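Local coordinates for protein putative metal-dependent hydrolase (Bacillus subtilis, PDB 6KNS) that is a putative metallo-beta-lactamase-fold hydrolase that binds two zinc ions and may, like its tRNA-processing relatives, cleave phosphodiester bonds, at residues S64-H68 against D69-D73; A101-E104 against Q105-L109; G194-N197 against S198-G202; A72-G75 against P76-A80. All blocks are in the same frame, centred on the assembly; numbering follows the deposited sequence.

Contact 1 (S64-H68 against D69-D73); sequences SHYHH and DHIAD. With ZN (zinc ion), chain H; ZN (zinc ion), chain G.
The imidazole of His65 points its CE1 corner at the ring of His70, 3.2 Å above that plane and over its centre. The two planes are inclined at 48° with centroids 4.1 Å apart, so the pair is neither a parallel stack nor a T-shape. Each ring is anchored on a different metal: His65 NE2 lies 2.3 Å from one zinc ion, which His67 ND1 also binds, while His70 NE2 and Asp69 OD2 hold the other; the Asp69 carboxylate has a further polar partner in Gly17. The sequence His-Tyr-His-His-Asp-His is thus the HxHxDH metal-binding motif of the metallo-beta-lactamase superfamily. The His65 ring is held at two corners, by zinc at NE2 and by a 2.9 Å bond from ND1-H to Ser64 OG in the ring plane. On His70, ND1 is hydrogen-bonded to Asp40, a second-shell carboxylate. Backbone bonds close the turn: His70 N donates to His67 O, and Ile71 N to His68 O at 3.2 Å. Ile71, with CG1 held between its own N and carbonyl carbon (chi1 71°), lays CD1 3.3 Å from Tyr66 O. His140, Asp161 and His217 complete the two zinc sites. The segment links strand 60-62 to helix 74-86 through the short helix 68-71; helix 103-107 packs on Tyr66 and Ile71, and His68 meets Phe79 of the second subunit.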
ATOM      1  N   SER A  64       2.222  -1.157  15.688  1.00 18.90           N
ATOM      2  CA  SER A  64       3.275  -1.712  16.541  1.00 19.90           C
ATOM      3  C   SER A  64       4.584  -0.914  16.371  1.00 19.64           C
ATOM      4  O   SER A  64       5.329  -0.732  17.337  1.00 19.99           O
ATOM      5  CB  SER A  64       3.563  -3.165  16.179  1.00 19.90           C
ATOM      6  OG  SER A  64       3.895  -3.266  14.794  1.00 18.83           O
ATOM      7  N   HIS A  65       4.853  -0.479  15.145  1.00 17.97           N
ATOM      8  CA  HIS A  65       6.055   0.259  14.824  1.00 18.30           C
ATOM      9  C   HIS A  65       5.959   0.866  13.432  1.00 18.53           C
ATOM     10  O   HIS A  65       4.977   0.615  12.712  1.00 18.10           O
ATOM     11  CB  HIS A  65       7.306  -0.602  14.976  1.00 18.45           C
ATOM     12  CG  HIS A  65       7.482  -1.706  13.964  1.00 20.66           C
ATOM     13  ND1 HIS A  65       6.602  -2.761  13.831  1.00 18.09           N
ATOM     14  CD2 HIS A  65       8.521  -1.973  13.127  1.00 19.92           C
ATOM     15  CE1 HIS A  65       7.086  -3.609  12.933  1.00 21.33           C
ATOM     16  NE2 HIS A  65       8.245  -3.152  12.488  1.00 16.43           N
ATOM     17  N   TYR A  66       6.949   1.665  13.053  1.00 18.18           N
ATOM     18  CA  TYR A  66       6.825   2.472  11.859  1.00 19.04           C
ATOM     19  C   TYR A  66       7.637   2.020  10.647  1.00 19.90           C
ATOM     20  O   TYR A  66       7.859   2.794   9.718  1.00 20.48           O
ATOM     21  CB  TYR A  66       7.173   3.917  12.211  1.00 19.59           C
ATOM     22  CG  TYR A  66       6.264   4.534  13.298  1.00 19.17           C
ATOM     23  CD1 TYR A  66       4.965   4.889  12.996  1.00 19.72           C
ATOM     24  CD2 TYR A  66       6.713   4.776  14.567  1.00 18.77           C
ATOM     25  CE1 TYR A  66       4.136   5.463  13.919  1.00 19.90           C
ATOM     26  CE2 TYR A  66       5.863   5.380  15.540  1.00 19.50           C
ATOM     27  CZ  TYR A  66       4.573   5.694  15.199  1.00 19.60           C
ATOM     28  OH  TYR A  66       3.682   6.298  16.056  1.00 18.24           O
ATOM     29  N   HIS A  67       7.997   0.752  10.602  1.00 19.80           N
ATOM     30  CA  HIS A  67       8.572   0.153   9.386  1.00 18.72           C
ATOM     31  C   HIS A  67       7.491   0.168   8.285  1.00 18.55           C
ATOM     32  O   HIS A  67       6.309  -0.033   8.580  1.00 18.03           O
ATOM     33  CB  HIS A  67       9.016  -1.292   9.668  1.00 17.80           C
ATOM     34  CG  HIS A  67      10.437  -1.441  10.108  1.00 18.28           C
ATOM     35  ND1 HIS A  67      10.913  -2.592  10.713  1.00 17.46           N
ATOM     36  CD2 HIS A  67      11.512  -0.620   9.960  1.00 18.99           C
ATOM     37  CE1 HIS A  67      12.214  -2.458  10.947  1.00 18.93           C
ATOM     38  NE2 HIS A  67      12.600  -1.269  10.503  1.00 19.33           N
ATOM     39  N   HIS A  68       7.909   0.381   7.031  1.00 18.62           N
ATOM     40  CA  HIS A  68       7.003   0.509   5.874  1.00 18.41           C
ATOM     41  C   HIS A  68       5.973  -0.590   5.757  1.00 17.81           C
ATOM     42  O   HIS A  68       4.790  -0.353   5.473  1.00 18.15           O
ATOM     43  CB  HIS A  68       7.796   0.499   4.570  1.00 18.51           C
ATOM     44  CG  HIS A  68       8.746   1.622   4.438  1.00 19.91           C
ATOM     45  ND1 HIS A  68       8.365   2.948   4.533  1.00 20.45           N
ATOM     46  CD2 HIS A  68      10.090   1.619   4.227  1.00 20.79           C
ATOM     47  CE1 HIS A  68       9.438   3.711   4.356  1.00 20.44           C
ATOM     48  NE2 HIS A  68      10.488   2.927   4.181  1.00 18.62           N
ATOM     49  N   ASP A  69       6.408  -1.816   5.977  1.00 17.70           N
ATOM     50  CA  ASP A  69       5.485  -2.956   5.890  1.00 16.69           C
ATOM     51  C   ASP A  69       4.409  -3.034   6.985  1.00 16.71           C
ATOM     52  O   ASP A  69       3.521  -3.897   6.915  1.00 16.91           O
ATOM     53  CB  ASP A  69       6.256  -4.269   5.744  1.00 17.06           C
ATOM     54  CG  ASP A  69       7.140  -4.564   6.942  1.00 16.74           C
ATOM     55  OD1 ASP A  69       7.838  -3.646   7.371  1.00 15.80           O
ATOM     56  OD2 ASP A  69       7.136  -5.707   7.425  1.00 15.79           O
ATOM     57  N   HIS A  70       4.425  -2.099   7.933  1.00 16.49           N
ATOM     58  CA  HIS A  70       3.366  -1.980   8.939  1.00 16.58           C
ATOM     59  C   HIS A  70       2.546  -0.680   8.871  1.00 16.77           C
ATOM     60  O   HIS A  70       1.554  -0.555   9.586  1.00 17.43           O
ATOM     61  CB  HIS A  70       3.990  -2.129  10.336  1.00 16.92           C
ATOM     62  CG  HIS A  70       4.620  -3.471  10.532  1.00 16.86           C
ATOM     63  ND1 HIS A  70       4.067  -4.451  11.329  1.00 16.45           N
ATOM     64  CD2 HIS A  70       5.703  -4.022   9.941  1.00 16.33           C
ATOM     65  CE1 HIS A  70       4.814  -5.543  11.231  1.00 20.97           C
ATOM     66  NE2 HIS A  70       5.828  -5.296  10.409  1.00 16.69           N
ATOM     67  N   ILE A  71       2.960   0.285   8.053  1.00 16.89           N
ATOM     68  CA  ILE A  71       2.279   1.595   7.965  1.00 16.52           C
ATOM     69  C   ILE A  71       2.057   2.125   6.548  1.00 17.84           C
ATOM     70  O   ILE A  71       1.438   3.207   6.389  1.00 17.72           O
ATOM     71  CB  ILE A  71       3.043   2.685   8.708  1.00 17.86           C
ATOM     72  CG1 ILE A  71       4.342   3.048   7.963  1.00 17.57           C
ATOM     73  CG2 ILE A  71       3.359   2.235  10.161  1.00 16.06           C
ATOM     74  CD1 ILE A  71       5.066   4.212   8.602  1.00 17.15           C
ATOM     75  N   ALA A  72       2.448   1.365   5.517  1.00 16.78           N
ATOM     76  CA  ALA A  72       2.370   1.875   4.155  1.00 16.77           C
ATOM     77  C   ALA A  72       0.995   2.384   3.784  1.00 16.06           C
ATOM     78  O   ALA A  72       0.915   3.326   3.018  1.00 15.47           O
ATOM     79  CB  ALA A  72       2.887   0.830   3.078  1.00 14.98           C
ATOM     80  N   ASP A  73      -0.076   1.751   4.281  1.00 16.46           N
ATOM     81  CA  ASP A  73      -1.424   2.177   3.924  1.00 17.02           C
ATOM     82  C   ASP A  73      -2.071   3.253   4.833  1.00 16.91           C
ATOM     83  O   ASP A  73      -3.250   3.596   4.643  1.00 16.81           O
ATOM     84  CB  ASP A  73      -2.374   0.990   3.709  1.00 16.20           C
ATOM     85  CG  ASP A  73      -2.457   0.526   2.240  1.00 17.89           C
ATOM     86  OD1 ASP A  73      -1.968   1.236   1.301  1.00 15.75           O
ATOM     87  OD2 ASP A  73      -3.048  -0.583   2.040  1.00 14.36           O
TER
HETATM   88 ZN    ZN H 304       9.876  -4.288  11.407  1.00 24.88          ZN
HETATM   89 ZN    ZN G 303       7.781  -6.070   9.841  1.00 29.88          ZN

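Contact 2 (A101-E104 against Q105-L109); sequences ADIE and QFQKL
Asp102 and Gln105 form the close-packed side of this helix start. The carboxylate of Asp102 caps the first turn, its OD1 accepting from Gln105 N at 3.2 Å with an N-H...O angle of 171°. The donor nevertheless meets OD1 from well above the carboxylate plane, 60° out of it. With CG anti to its own N (chi1 -174°), Asp102 swings the carboxylate forward over the turn, and OD2 then meets the CG methylene of Gln105 at 3.2 Å. The planes of the Asp102 carboxylate and the Gln105 amide are perpendicular. Beneath the cap the backbone continues the helix, Phe106 N donating to Asp102 O at 2.9 Å. Asp102 is thus the N-cap of helix 103-107, the short helix of a beta-alpha-beta unit between strands 94-98 and 115-119. Gln105 and Phe106 also touch Tyr66, in the loop that bears zinc ligands. The solvent side is looser. Ile103 CG2 lies 3.6 Å from Gln107 CD, the methyl branch crossing obliquely over an amide one turn further along. Glu104 points outward, and its OE1 stays 5.6 Å from Lys108 NZ, too far for a salt bridge. Lys108 instead runs extended beyond CG, its CG passing 3.5 Å from Glu104 O, and its NZ reaches Gln105 OE1 in a bond that is long and weak at 3.4 Å. Lys108 also packs on Lys108 of the second subunit.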
ATOM      1  N   ALA A 101       8.135   7.469  20.655  1.00 25.24           N
ATOM      2  CA  ALA A 101       9.626   7.477  20.681  1.00 26.37           C
ATOM      3  C   ALA A 101      10.139   8.007  19.312  1.00 26.05           C
ATOM      4  O   ALA A 101      11.190   8.617  19.240  1.00 26.61           O
ATOM      5  CB  ALA A 101      10.195   6.065  20.964  1.00 24.90           C
ATOM      6  N   ASP A 102       9.394   7.774  18.238  1.00 24.65           N
ATOM      7  CA  ASP A 102       9.745   8.357  16.942  1.00 25.50           C
ATOM      8  C   ASP A 102       8.735   9.471  16.598  1.00 24.93           C
ATOM      9  O   ASP A 102       7.675   9.201  16.061  1.00 24.34           O
ATOM     10  CB  ASP A 102       9.790   7.269  15.872  1.00 25.09           C
ATOM     11  CG  ASP A 102      10.293   7.782  14.534  1.00 29.11           C
ATOM     12  OD1 ASP A 102      10.232   9.014  14.274  1.00 31.80           O
ATOM     13  OD2 ASP A 102      10.775   6.933  13.728  1.00 33.99           O
ATOM     14  N   ILE A 103       9.093  10.712  16.944  1.00 25.81           N
ATOM     15  CA  ILE A 103       8.196  11.853  16.900  1.00 26.69           C
ATOM     16  C   ILE A 103       7.767  12.189  15.466  1.00 26.25           C
ATOM     17  O   ILE A 103       6.589  12.450  15.218  1.00 24.32           O
ATOM     18  CB  ILE A 103       8.807  13.081  17.600  1.00 27.40           C
ATOM     19  CG1 ILE A 103       8.732  12.894  19.124  1.00 31.12           C
ATOM     20  CG2 ILE A 103       8.038  14.364  17.283  1.00 27.82           C
ATOM     21  CD1 ILE A 103       7.272  12.921  19.698  1.00 30.09           C
ATOM     22  N   GLU A 104       8.719  12.180  14.543  1.00 26.70           N
ATOM     23  CA  GLU A 104       8.399  12.483  13.148  1.00 26.90           C
ATOM     24  C   GLU A 104       7.384  11.510  12.580  1.00 25.30           C
ATOM     25  O   GLU A 104       6.399  11.933  11.947  1.00 25.04           O
ATOM     26  CB  GLU A 104       9.645  12.506  12.261  1.00 27.53           C
ATOM     27  CG  GLU A 104      10.280  13.844  12.220  1.00 33.07           C
ATOM     28  CD  GLU A 104      10.815  14.281  10.845  1.00 36.65           C
ATOM     29  OE1 GLU A 104      10.551  13.655   9.782  1.00 38.72           O
ATOM     30  OE2 GLU A 104      11.481  15.329  10.856  1.00 40.84           O
ATOM     31  N   GLN A 105       7.579  10.216  12.840  1.00 24.31           N
ATOM     32  CA  GLN A 105       6.623   9.220  12.371  1.00 22.99           C
ATOM     33  C   GLN A 105       5.271   9.386  13.055  1.00 22.40           C
ATOM     34  O   GLN A 105       4.236   9.377  12.374  1.00 20.12           O
ATOM     35  CB  GLN A 105       7.149   7.787  12.549  1.00 23.90           C
ATOM     36  CG  GLN A 105       8.395   7.475  11.717  1.00 25.32           C
ATOM     37  CD  GLN A 105       8.126   7.430  10.216  1.00 27.20           C
ATOM     38  OE1 GLN A 105       6.983   7.272   9.753  1.00 28.43           O
ATOM     39  NE2 GLN A 105       9.188   7.569   9.447  1.00 29.60           N
ATOM     40  N   PHE A 106       5.273   9.528  14.390  1.00 21.62           N
ATOM     41  CA  PHE A 106       4.024   9.795  15.132  1.00 20.90           C
ATOM     42  C   PHE A 106       3.244  11.043  14.648  1.00 21.04           C
ATOM     43  O   PHE A 106       1.987  11.064  14.582  1.00 19.81           O
ATOM     44  CB  PHE A 106       4.272   9.902  16.646  1.00 21.41           C
ATOM     45  CG  PHE A 106       3.043  10.239  17.402  1.00 21.78           C
ATOM     46  CD1 PHE A 106       2.127   9.245  17.717  1.00 22.53           C
ATOM     47  CD2 PHE A 106       2.734  11.548  17.696  1.00 22.57           C
ATOM     48  CE1 PHE A 106       0.964   9.543  18.356  1.00 22.73           C
ATOM     49  CE2 PHE A 106       1.555  11.864  18.339  1.00 25.16           C
ATOM     50  CZ  PHE A 106       0.665  10.850  18.680  1.00 24.02           C
ATOM     51  N   GLN A 107       3.964  12.092  14.300  1.00 21.20           N
ATOM     52  CA  GLN A 107       3.286  13.301  13.803  1.00 22.00           C
ATOM     53  C   GLN A 107       2.517  13.108  12.473  1.00 21.25           C
ATOM     54  O   GLN A 107       1.600  13.866  12.167  1.00 21.22           O
ATOM     55  CB  GLN A 107       4.279  14.456  13.661  1.00 21.79           C
ATOM     56  CG  GLN A 107       4.663  15.098  14.983  1.00 23.69           C
ATOM     57  CD  GLN A 107       5.924  15.988  14.830  1.00 24.79           C
ATOM     58  OE1 GLN A 107       6.752  15.771  13.908  1.00 24.82           O
ATOM     59  NE2 GLN A 107       6.061  16.973  15.711  1.00 18.69           N
ATOM     60  N   LYS A 108       2.861  12.100  11.698  1.00 20.62           N
ATOM     61  CA  LYS A 108       2.182  11.898  10.444  1.00 21.35           C
ATOM     62  C   LYS A 108       0.792  11.290  10.610  1.00 20.80           C
ATOM     63  O   LYS A 108       0.027  11.209   9.635  1.00 19.57           O
ATOM     64  CB  LYS A 108       3.025  10.989   9.545  1.00 21.89           C
ATOM     65  CG  LYS A 108       4.368  11.600   9.098  1.00 25.13           C
ATOM     66  CD  LYS A 108       5.210  10.491   8.424  1.00 29.41           C
ATOM     67  CE  LYS A 108       6.615  10.922   8.012  1.00 32.59           C
ATOM     68  NZ  LYS A 108       7.285   9.731   7.365  1.00 34.83           N
ATOM     69  N   LEU A 109       0.471  10.828  11.815  1.00 19.53           N
ATOM     70  CA  LEU A 109      -0.770  10.108  12.025  1.00 20.24           C
ATOM     71  C   LEU A 109      -1.991  11.038  12.032  1.00 20.80           C
ATOM     72  O   LEU A 109      -3.090  10.566  11.846  1.00 21.93           O
ATOM     73  CB  LEU A 109      -0.719   9.295  13.340  1.00 19.71           C
ATOM     74  CG  LEU A 109       0.389   8.226  13.397  1.00 20.35           C
ATOM     75  CD1 LEU A 109       0.294   7.399  14.671  1.00 18.51           C
ATOM     76  CD2 LEU A 109       0.336   7.332  12.115  1.00 18.29           C
TER

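Contact 3 (G194-N197 against S198-G202); sequences GHMN and SLEAG
Glu200 reaches back from the first turn of helix 198-208 to Asn197, and its side chain can be traced atom by atom. CB lies 3.6 Å from Asn197 O and also faces the Met196 side chain, whose SD is 4.0 Å away. The chain then leaves CB with CG anti to the carbonyl carbon (chi1 -73°) and runs extended, which carries CG past Asn197 OD1. CD follows the same oxygen, the two side chains crossing at about a right angle with amide and carboxylate planes 35° apart. At the tip, OE1 accepts from Asn197 N at 2.9 Å, with an N-H...O angle of 164°; the donor comes on the anti side of the carboxylate and somewhat out of its plane. The return bond comes from the backbone: Glu200 N donates to Asn197 OD1 at 3.0 Å, nearly along the C=O axis. These reciprocal bonds make the capping box, with Asn197 as N-cap. A water links OE1 to His195 O, donating to both. Asn197 itself is fixed by a further bond from its ND2 to Gln188 O. His195, whose ND1 bonds Glu181, places its ring against the zinc ligands His140 and His217, so the loop that the box ends also borders the metal centre. The N-H groups of Glu200 and Ala201 thus find acceptors on Asn197, and the Glu200 carboxylate lies at the helix N-terminus, where the dipole would be expected to favour its ionised form.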
ATOM      1  N   GLY A 194      16.496  -8.665  13.635  1.00 25.32           N
ATOM      2  CA  GLY A 194      15.409  -8.387  14.574  1.00 24.98           C
ATOM      3  C   GLY A 194      14.151  -9.220  14.355  1.00 23.73           C
ATOM      4  O   GLY A 194      13.019  -8.740  14.543  1.00 22.45           O
ATOM      5  N   HIS A 195      14.362 -10.468  13.959  1.00 23.70           N
ATOM      6  CA  HIS A 195      13.265 -11.413  13.708  1.00 23.42           C
ATOM      7  C   HIS A 195      13.468 -12.752  14.414  1.00 23.65           C
ATOM      8  O   HIS A 195      14.534 -13.053  14.940  1.00 23.83           O
ATOM      9  CB  HIS A 195      13.082 -11.655  12.208  1.00 22.93           C
ATOM     10  CG  HIS A 195      12.627 -10.454  11.450  1.00 21.61           C
ATOM     11  ND1 HIS A 195      11.471  -9.758  11.760  1.00 20.53           N
ATOM     12  CD2 HIS A 195      13.164  -9.834  10.370  1.00 22.14           C
ATOM     13  CE1 HIS A 195      11.320  -8.765  10.901  1.00 20.14           C
ATOM     14  NE2 HIS A 195      12.349  -8.769  10.070  1.00 20.09           N
ATOM     15  N   MET A 196      12.418 -13.557  14.414  1.00 23.83           N
ATOM     16  CA  MET A 196      12.460 -14.895  15.010  1.00 24.19           C
ATOM     17  C   MET A 196      12.305 -16.011  13.980  1.00 24.17           C
ATOM     18  O   MET A 196      11.843 -15.779  12.868  1.00 22.57           O
ATOM     19  CB  MET A 196      11.348 -15.011  16.056  1.00 24.07           C
ATOM     20  CG  MET A 196      11.756 -14.393  17.410  1.00 25.70           C
ATOM     21  SD  MET A 196      10.559 -14.706  18.714  1.00 25.24           S
ATOM     22  CE  MET A 196       9.191 -13.667  18.170  1.00 21.98           C
ATOM     23  N   ASN A 197      12.699 -17.225  14.375  1.00 24.66           N
ATOM     24  CA  ASN A 197      12.410 -18.405  13.588  1.00 24.81           C
ATOM     25  C   ASN A 197      11.307 -19.277  14.228  1.00 25.51           C
ATOM     26  O   ASN A 197      10.750 -18.978  15.292  1.00 26.31           O
ATOM     27  CB  ASN A 197      13.691 -19.224  13.290  1.00 25.18           C
ATOM     28  CG  ASN A 197      14.312 -19.886  14.541  1.00 26.33           C
ATOM     29  OD1 ASN A 197      13.662 -20.099  15.577  1.00 28.07           O
ATOM     30  ND2 ASN A 197      15.577 -20.230  14.423  1.00 25.13           N
ATOM     31  N   SER A 198      11.001 -20.345  13.529  1.00 25.54           N
ATOM     32  CA  SER A 198       9.987 -21.304  13.919  1.00 26.32           C
ATOM     33  C   SER A 198      10.196 -21.898  15.310  1.00 26.49           C
ATOM     34  O   SER A 198       9.232 -22.015  16.066  1.00 27.13           O
ATOM     35  CB  SER A 198       9.921 -22.423  12.840  1.00 25.95           C
ATOM     36  OG  SER A 198      11.246 -22.884  12.523  1.00 26.94           O
ATOM     37  N   LEU A 199      11.435 -22.235  15.671  1.00 27.13           N
ATOM     38  CA  LEU A 199      11.711 -22.813  16.984  1.00 27.70           C
ATOM     39  C   LEU A 199      11.433 -21.808  18.106  1.00 27.93           C
ATOM     40  O   LEU A 199      10.928 -22.162  19.180  1.00 27.94           O
ATOM     41  CB  LEU A 199      13.148 -23.316  17.063  1.00 28.65           C
ATOM     42  CG  LEU A 199      13.566 -24.329  15.982  1.00 30.11           C
ATOM     43  CD1 LEU A 199      15.052 -24.753  16.155  1.00 29.00           C
ATOM     44  CD2 LEU A 199      12.666 -25.565  15.978  1.00 29.14           C
ATOM     45  N   GLU A 200      11.743 -20.544  17.833  1.00 27.88           N
ATOM     46  CA  GLU A 200      11.585 -19.478  18.819  1.00 27.84           C
ATOM     47  C   GLU A 200      10.110 -19.146  19.045  1.00 27.47           C
ATOM     48  O   GLU A 200       9.658 -19.001  20.197  1.00 28.75           O
ATOM     49  CB  GLU A 200      12.395 -18.259  18.401  1.00 27.06           C
ATOM     50  CG  GLU A 200      13.917 -18.506  18.606  1.00 28.82           C
ATOM     51  CD  GLU A 200      14.827 -17.582  17.797  1.00 28.62           C
ATOM     52  OE1 GLU A 200      14.402 -17.026  16.756  1.00 27.19           O
ATOM     53  OE2 GLU A 200      16.004 -17.446  18.189  1.00 30.73           O
ATOM     54  N   ALA A 201       9.357 -19.070  17.956  1.00 25.59           N
ATOM     55  CA  ALA A 201       7.920 -18.897  18.065  1.00 24.95           C
ATOM     56  C   ALA A 201       7.355 -20.075  18.880  1.00 25.16           C
ATOM     57  O   ALA A 201       6.530 -19.886  19.759  1.00 25.13           O
ATOM     58  CB  ALA A 201       7.284 -18.811  16.688  1.00 22.15           C
ATOM     59  N   GLY A 202       7.797 -21.287  18.578  1.00 26.02           N
ATOM     60  CA  GLY A 202       7.309 -22.470  19.276  1.00 27.06           C
ATOM     61  C   GLY A 202       7.598 -22.431  20.766  1.00 28.39           C
ATOM     62  O   GLY A 202       6.778 -22.834  21.601  1.00 28.32           O
TER
HETATM   63  O   HOH W   1      15.641 -14.480  17.075  1.00 33.14           O

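Contact 4 (A72-G75 against P76-A80); sequences ADIG and PLQFA
Gly75 and Pro76, joined by their peptide bond, hold the largest share of this contact in the first turns of helix 74-86, with Ile74 next. Proline sits well here, in the opening turn: its N has no hydrogen to give, and the carbonyl four residues back, Ala72 O, belongs to the loop before the helix, so no helical bond is lost. Its ring lies across Asp73: CG is 3.6 Å from Asp73 OD1, and CD is 3.4 Å from Asp73 O. Asp73 occupies the N-cap position without a capping bond; its OD1 bonds Ser43 of the second subunit and its OD2 bonds Leu46 N. Asp73 O accepts from Leu77 N at 2.9 Å, the first regular helical bond. Gln78 OE1 lies 3.7 Å from Gly75 CA. Ile74, whose CG2 is anti to its own N, brings that methyl slantwise against the Gln78 amide, 3.9 Å from NE2. The backbones of the same two residues are joined as well, Gln78 N donating to Ile74 O. The amide is held beyond the helix too, since NE2 bonds Lys108 O and Thr115 OG1 of the neighbouring beta-alpha-beta unit. Helix 45-49 packs on Pro76 and Leu77, and Pro76 also touches Ala72 of the second subunit. One turn on, Phe79 N donates to Gly75 O at 3.0 Å with an N-H...O angle of 161°.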
ATOM      1  N   ALA A  72       2.448   1.365   5.517  1.00 16.78           N
ATOM      2  CA  ALA A  72       2.370   1.875   4.155  1.00 16.77           C
ATOM      3  C   ALA A  72       0.995   2.384   3.784  1.00 16.06           C
ATOM      4  O   ALA A  72       0.915   3.326   3.018  1.00 15.47           O
ATOM      5  CB  ALA A  72       2.887   0.830   3.078  1.00 14.98           C
ATOM      6  N   ASP A  73      -0.076   1.751   4.281  1.00 16.46           N
ATOM      7  CA  ASP A  73      -1.424   2.177   3.924  1.00 17.02           C
ATOM      8  C   ASP A  73      -2.071   3.253   4.833  1.00 16.91           C
ATOM      9  O   ASP A  73      -3.250   3.596   4.643  1.00 16.81           O
ATOM     10  CB  ASP A  73      -2.374   0.990   3.709  1.00 16.20           C
ATOM     11  CG  ASP A  73      -2.457   0.526   2.240  1.00 17.89           C
ATOM     12  OD1 ASP A  73      -1.968   1.236   1.301  1.00 15.75           O
ATOM     13  OD2 ASP A  73      -3.048  -0.583   2.040  1.00 14.36           O
ATOM     14  N   ILE A  74      -1.313   3.852   5.740  1.00 17.25           N
ATOM     15  CA  ILE A  74      -1.875   4.944   6.579  1.00 16.33           C
ATOM     16  C   ILE A  74      -2.280   6.194   5.771  1.00 17.37           C
ATOM     17  O   ILE A  74      -3.376   6.776   5.959  1.00 17.30           O
ATOM     18  CB  ILE A  74      -0.921   5.325   7.704  1.00 17.30           C
ATOM     19  CG1 ILE A  74      -0.817   4.149   8.699  1.00 17.82           C
ATOM     20  CG2 ILE A  74      -1.430   6.613   8.459  1.00 15.39           C
ATOM     21  CD1 ILE A  74      -2.105   4.006   9.488  1.00 17.99           C
ATOM     22  N   GLY A  75      -1.421   6.617   4.856  1.00 17.22           N
ATOM     23  CA  GLY A  75      -1.753   7.756   3.999  1.00 17.13           C
ATOM     24  C   GLY A  75      -3.037   7.538   3.234  1.00 17.91           C
ATOM     25  O   GLY A  75      -3.976   8.337   3.330  1.00 18.18           O
ATOM     26  N   PRO A  76      -3.102   6.444   2.469  1.00 17.72           N
ATOM     27  CA  PRO A  76      -4.340   6.139   1.780  1.00 17.75           C
ATOM     28  C   PRO A  76      -5.534   6.032   2.738  1.00 17.83           C
ATOM     29  O   PRO A  76      -6.636   6.418   2.377  1.00 17.24           O
ATOM     30  CB  PRO A  76      -4.045   4.812   1.087  1.00 17.65           C
ATOM     31  CG  PRO A  76      -2.546   4.813   0.895  1.00 17.42           C
ATOM     32  CD  PRO A  76      -2.011   5.510   2.124  1.00 17.41           C
ATOM     33  N   LEU A  77      -5.318   5.583   3.972  1.00 17.49           N
ATOM     34  CA  LEU A  77      -6.432   5.534   4.939  1.00 16.86           C
ATOM     35  C   LEU A  77      -6.912   6.934   5.305  1.00 17.39           C
ATOM     36  O   LEU A  77      -8.115   7.167   5.454  1.00 16.23           O
ATOM     37  CB  LEU A  77      -6.068   4.744   6.182  1.00 16.35           C
ATOM     38  CG  LEU A  77      -7.127   4.684   7.265  1.00 17.64           C
ATOM     39  CD1 LEU A  77      -8.464   4.106   6.741  1.00 18.41           C
ATOM     40  CD2 LEU A  77      -6.562   3.884   8.424  1.00 20.10           C
ATOM     41  N   GLN A  78      -5.972   7.865   5.411  1.00 16.69           N
ATOM     42  CA  GLN A  78      -6.296   9.250   5.661  1.00 17.49           C
ATOM     43  C   GLN A  78      -7.070   9.847   4.514  1.00 18.59           C
ATOM     44  O   GLN A  78      -8.070  10.551   4.733  1.00 18.68           O
ATOM     45  CB  GLN A  78      -5.027  10.062   6.002  1.00 18.11           C
ATOM     46  CG  GLN A  78      -4.384   9.588   7.331  1.00 15.90           C
ATOM     47  CD  GLN A  78      -2.979  10.128   7.519  1.00 19.09           C
ATOM     48  OE1 GLN A  78      -2.285  10.402   6.548  1.00 17.96           O
ATOM     49  NE2 GLN A  78      -2.567  10.314   8.778  1.00 17.87           N
ATOM     50  N   PHE A  79      -6.670   9.548   3.289  1.00 17.79           N
ATOM     51  CA  PHE A  79      -7.488  10.001   2.183  1.00 18.65           C
ATOM     52  C   PHE A  79      -8.885   9.332   2.165  1.00 18.79           C
ATOM     53  O   PHE A  79      -9.851   9.989   1.826  1.00 18.54           O
ATOM     54  CB  PHE A  79      -6.777   9.811   0.865  1.00 18.25           C
ATOM     55  CG  PHE A  79      -5.648  10.794   0.606  1.00 20.81           C
ATOM     56  CD1 PHE A  79      -5.411  11.902   1.443  1.00 23.08           C
ATOM     57  CD2 PHE A  79      -4.867  10.658  -0.549  1.00 21.64           C
ATOM     58  CE1 PHE A  79      -4.374  12.813   1.168  1.00 23.31           C
ATOM     59  CE2 PHE A  79      -3.836  11.574  -0.831  1.00 24.83           C
ATOM     60  CZ  PHE A  79      -3.602  12.655   0.021  1.00 24.78           C
ATOM     61  N   ALA A  80      -8.989   8.043   2.531  1.00 18.49           N
ATOM     62  CA  ALA A  80     -10.288   7.358   2.567  1.00 19.11           C
ATOM     63  C   ALA A  80     -11.220   8.074   3.543  1.00 20.05           C
ATOM     64  O   ALA A  80     -12.395   8.265   3.249  1.00 21.67           O
ATOM     65  CB  ALA A  80     -10.138   5.861   2.938  1.00 17.61           C
TER

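Along the chain contact 1 comes first and runs into contact 4, sharing Ala72 and Asp73, followed by contact 2 and finally contact 3. Contacts 1, 2 and 4 cluster, their centres 11 to 15 Å apart: contacts 1 and 4 each touch the region of helix 103-107, contact 4 also through Ile74 CG2, 4.1 Å from Leu109 CD2. Contact 3 lies apart, about 20 Å from contact 1 and 31 Å from contact 4 between centres, on helix 198-208 beside the other sheet. Contact 1 supplies zinc ligands and contact 3 borders them from a separate part of the fold, whereas contacts 1, 4 and, at Lys108, 2 touch the second subunit.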